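Local coordinates for protein GlcNAc Inducible Gene 2, GIG2 (Candida albicans, PDB 6AKZ) that binds a ferric ion and is probably an oxygenase of the DUF1479 (Gig2-like) family in the cupin clan, at residues A[47-52]-A[58-63]. Residues are numbered along the deposited sequence; the frame is centred on the assembly and turned at random.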
loop_
_atom_site.group_PDB
_atom_site.type_symbol
_atom_site.label_atom_id
_atom_site.label_comp_id
_atom_site.label_asym_id
_atom_site.label_seq_id
_atom_site.Cartn_x
_atom_site.Cartn_y
_atom_site.Cartn_z
ATOM N N ASN A 47 13.631 -15.910 13.492
ATOM C CA ASN A 47 14.699 -15.548 14.428
ATOM C C ASN A 47 16.043 -15.398 13.724
ATOM O O ASN A 47 16.796 -14.447 14.000
ATOM C CB ASN A 47 14.764 -16.528 15.586
ATOM C CG ASN A 47 15.538 -15.951 16.756
ATOM O OD1 ASN A 47 15.489 -14.736 17.020
ATOM N ND2 ASN A 47 16.310 -16.785 17.417
ATOM N N LYS A 48 16.309 -16.252 12.758
ATOM C CA LYS A 48 17.497 -16.133 11.966
ATOM C C LYS A 48 17.507 -14.859 11.095
ATOM O O LYS A 48 18.468 -14.082 11.156
ATOM C CB LYS A 48 17.715 -17.320 11.047
ATOM C CG LYS A 48 18.116 -18.616 11.716
ATOM C CD LYS A 48 18.030 -19.830 10.771
ATOM C CE LYS A 48 18.537 -19.586 9.351
ATOM N NZ LYS A 48 19.995 -19.233 9.297
ATOM N N GLU A 49 16.414 -14.606 10.361
ATOM C CA GLU A 49 16.463 -13.583 9.304
ATOM C C GLU A 49 16.293 -12.224 9.982
ATOM O O GLU A 49 16.943 -11.258 9.558
ATOM C CB GLU A 49 15.373 -13.783 8.277
ATOM C CG GLU A 49 15.315 -12.661 7.224
ATOM C CD GLU A 49 14.459 -12.932 5.992
ATOM O OE1 GLU A 49 14.785 -13.898 5.261
ATOM O OE2 GLU A 49 13.485 -12.158 5.704
ATOM N N PHE A 50 15.465 -12.126 11.019
ATOM C CA PHE A 50 15.182 -10.790 11.623
ATOM C C PHE A 50 16.367 -10.365 12.484
ATOM O O PHE A 50 16.642 -9.173 12.578
ATOM C CB PHE A 50 13.875 -10.631 12.395
ATOM C CG PHE A 50 12.614 -10.765 11.570
ATOM C CD1 PHE A 50 12.627 -11.075 10.193
ATOM C CD2 PHE A 50 11.394 -10.561 12.195
ATOM C CE1 PHE A 50 11.444 -11.221 9.481
ATOM C CE2 PHE A 50 10.215 -10.645 11.464
ATOM C CZ PHE A 50 10.250 -11.011 10.106
ATOM N N THR A 51 17.095 -11.343 13.039
ATOM C CA THR A 51 18.365 -11.068 13.637
ATOM C C THR A 51 19.309 -10.448 12.632
ATOM O O THR A 51 19.986 -9.453 12.988
ATOM C CB THR A 51 18.935 -12.332 14.296
ATOM O OG1 THR A 51 18.114 -12.712 15.392
ATOM C CG2 THR A 51 20.380 -12.126 14.799
ATOM N N GLU A 52 19.464 -11.049 11.444
ATOM C CA GLU A 52 20.367 -10.514 10.437
ATOM C C GLU A 52 19.955 -9.074 10.085
ATOM O O GLU A 52 20.752 -8.208 10.030
ATOM C CB GLU A 52 20.445 -11.433 9.224
ATOM C CG GLU A 52 21.254 -10.871 8.099
ATOM C CD GLU A 52 21.364 -11.740 6.840
ATOM O OE1 GLU A 52 21.947 -12.834 6.988
ATOM O OE2 GLU A 52 21.063 -11.284 5.664
ATOM N N PRO A 58 19.755 -0.115 8.215
ATOM C CA PRO A 58 19.123 0.460 7.071
ATOM C C PRO A 58 19.644 0.074 5.690
ATOM O O PRO A 58 18.845 0.040 4.738
ATOM C CB PRO A 58 19.290 1.974 7.323
ATOM C CG PRO A 58 19.230 2.119 8.780
ATOM C CD PRO A 58 20.095 0.933 9.204
ATOM N N SER A 59 20.930 -0.298 5.548
ATOM C CA SER A 59 21.422 -0.690 4.239
ATOM C C SER A 59 20.765 -1.997 3.733
ATOM O O SER A 59 20.986 -2.385 2.546
ATOM C CB SER A 59 22.904 -0.803 4.266
ATOM O OG SER A 59 23.271 -1.893 5.075
ATOM N N TYR A 60 20.069 -2.728 4.622
ATOM C CA TYR A 60 19.292 -3.898 4.238
ATOM C C TYR A 60 18.189 -3.543 3.217
ATOM O O TYR A 60 17.805 -4.387 2.401
ATOM C CB TYR A 60 18.762 -4.605 5.463
ATOM C CG TYR A 60 18.187 -5.983 5.239
ATOM C CD1 TYR A 60 16.882 -6.155 4.818
ATOM C CD2 TYR A 60 18.971 -7.090 5.384
ATOM C CE1 TYR A 60 16.362 -7.412 4.615
ATOM C CE2 TYR A 60 18.492 -8.358 5.213
ATOM C CZ TYR A 60 17.232 -8.533 4.795
ATOM O OH TYR A 60 16.796 -9.796 4.630
ATOM N N VAL A 61 17.684 -2.306 3.207
ATOM C CA VAL A 61 16.622 -1.975 2.314
ATOM C C VAL A 61 17.167 -1.869 0.913
ATOM O O VAL A 61 18.130 -1.156 0.671
ATOM C CB VAL A 61 16.003 -0.565 2.685
ATOM C CG1 VAL A 61 15.036 -0.074 1.653
ATOM C CG2 VAL A 61 15.386 -0.702 4.069
ATOM N N PRO A 62 16.553 -2.571 -0.032
ATOM C CA PRO A 62 16.987 -2.435 -1.421
ATOM C C PRO A 62 17.007 -0.965 -1.923
ATOM O O PRO A 62 16.086 -0.167 -1.672
ATOM C CB PRO A 62 15.967 -3.249 -2.169
ATOM C CG PRO A 62 15.437 -4.230 -1.174
ATOM C CD PRO A 62 15.402 -3.473 0.116
ATOM N N LYS A 63 18.063 -0.627 -2.609
ATOM C CA LYS A 63 18.233 0.684 -3.115
ATOM C C LYS A 63 18.905 0.604 -4.480
ATOM O O LYS A 63 19.745 -0.206 -4.699
ATOM C CB LYS A 63 19.129 1.450 -2.137
ATOM C CG LYS A 63 19.270 2.912 -2.395
ATOM C CD LYS A 63 19.919 3.682 -1.257
ATOM C CE LYS A 63 21.420 3.761 -1.336
ATOM N NZ LYS A 63 21.903 4.363 -0.073
HETATM O O HOH W 1 14.209 -10.209 3.942
#
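The ring of Tyr-60 meets helix residues Glu-49 and Glu-52 by its edge and hydroxyl: Glu-52 OE2 lies near the ring plane, 3.9 Å from Tyr-60 CE2, and a water also sits in that plane beside the hydroxyl. As for the faces, neither carboxylate stacks on one; the carboxylate of Glu-52 is turned 66° from the ring and that of Glu-49 44°. Arg-85 adds a cation-pi contact to the ring from outside the two segments. An in-plane carboxylate oxygen at an aromatic edge faces the weakly positive ring hydrogens, so the approach of Glu-52 is probably mildly favourable.

Glu-49 passes the phenol at about a right angle; its CG lies 4.1 Å from Tyr-60 OH, a plain packing contact, and Glu-49 OE2 at 4.2 Å is too far from Tyr-60 OH for a direct hydrogen bond. The link is made by the water, which donates to Glu-49 OE2 at 2.7 Å and accepts from Tyr-60 OH at 2.7 Å, so the phenol proton points to the water. CG of Glu-49 stands anti to the backbone N (chi1 175°) and the chain runs on extended, carrying the carboxylate out to this bridge. Ser-277 OG also hydrogen-bonds to OE2, giving that oxygen two partners.

With 114 Å² buried in all, this is a small, water-mediated contact, away from the iron site. It joins helix 32-56 to the 3-10 turn 58-60 that follows it and leads into edge strand 63-65, while Pro-276, in a loop, and Gln-84 of helix 76-85 also touch Tyr-60 and Leu-280 of helix 278-287 packs against Glu-49.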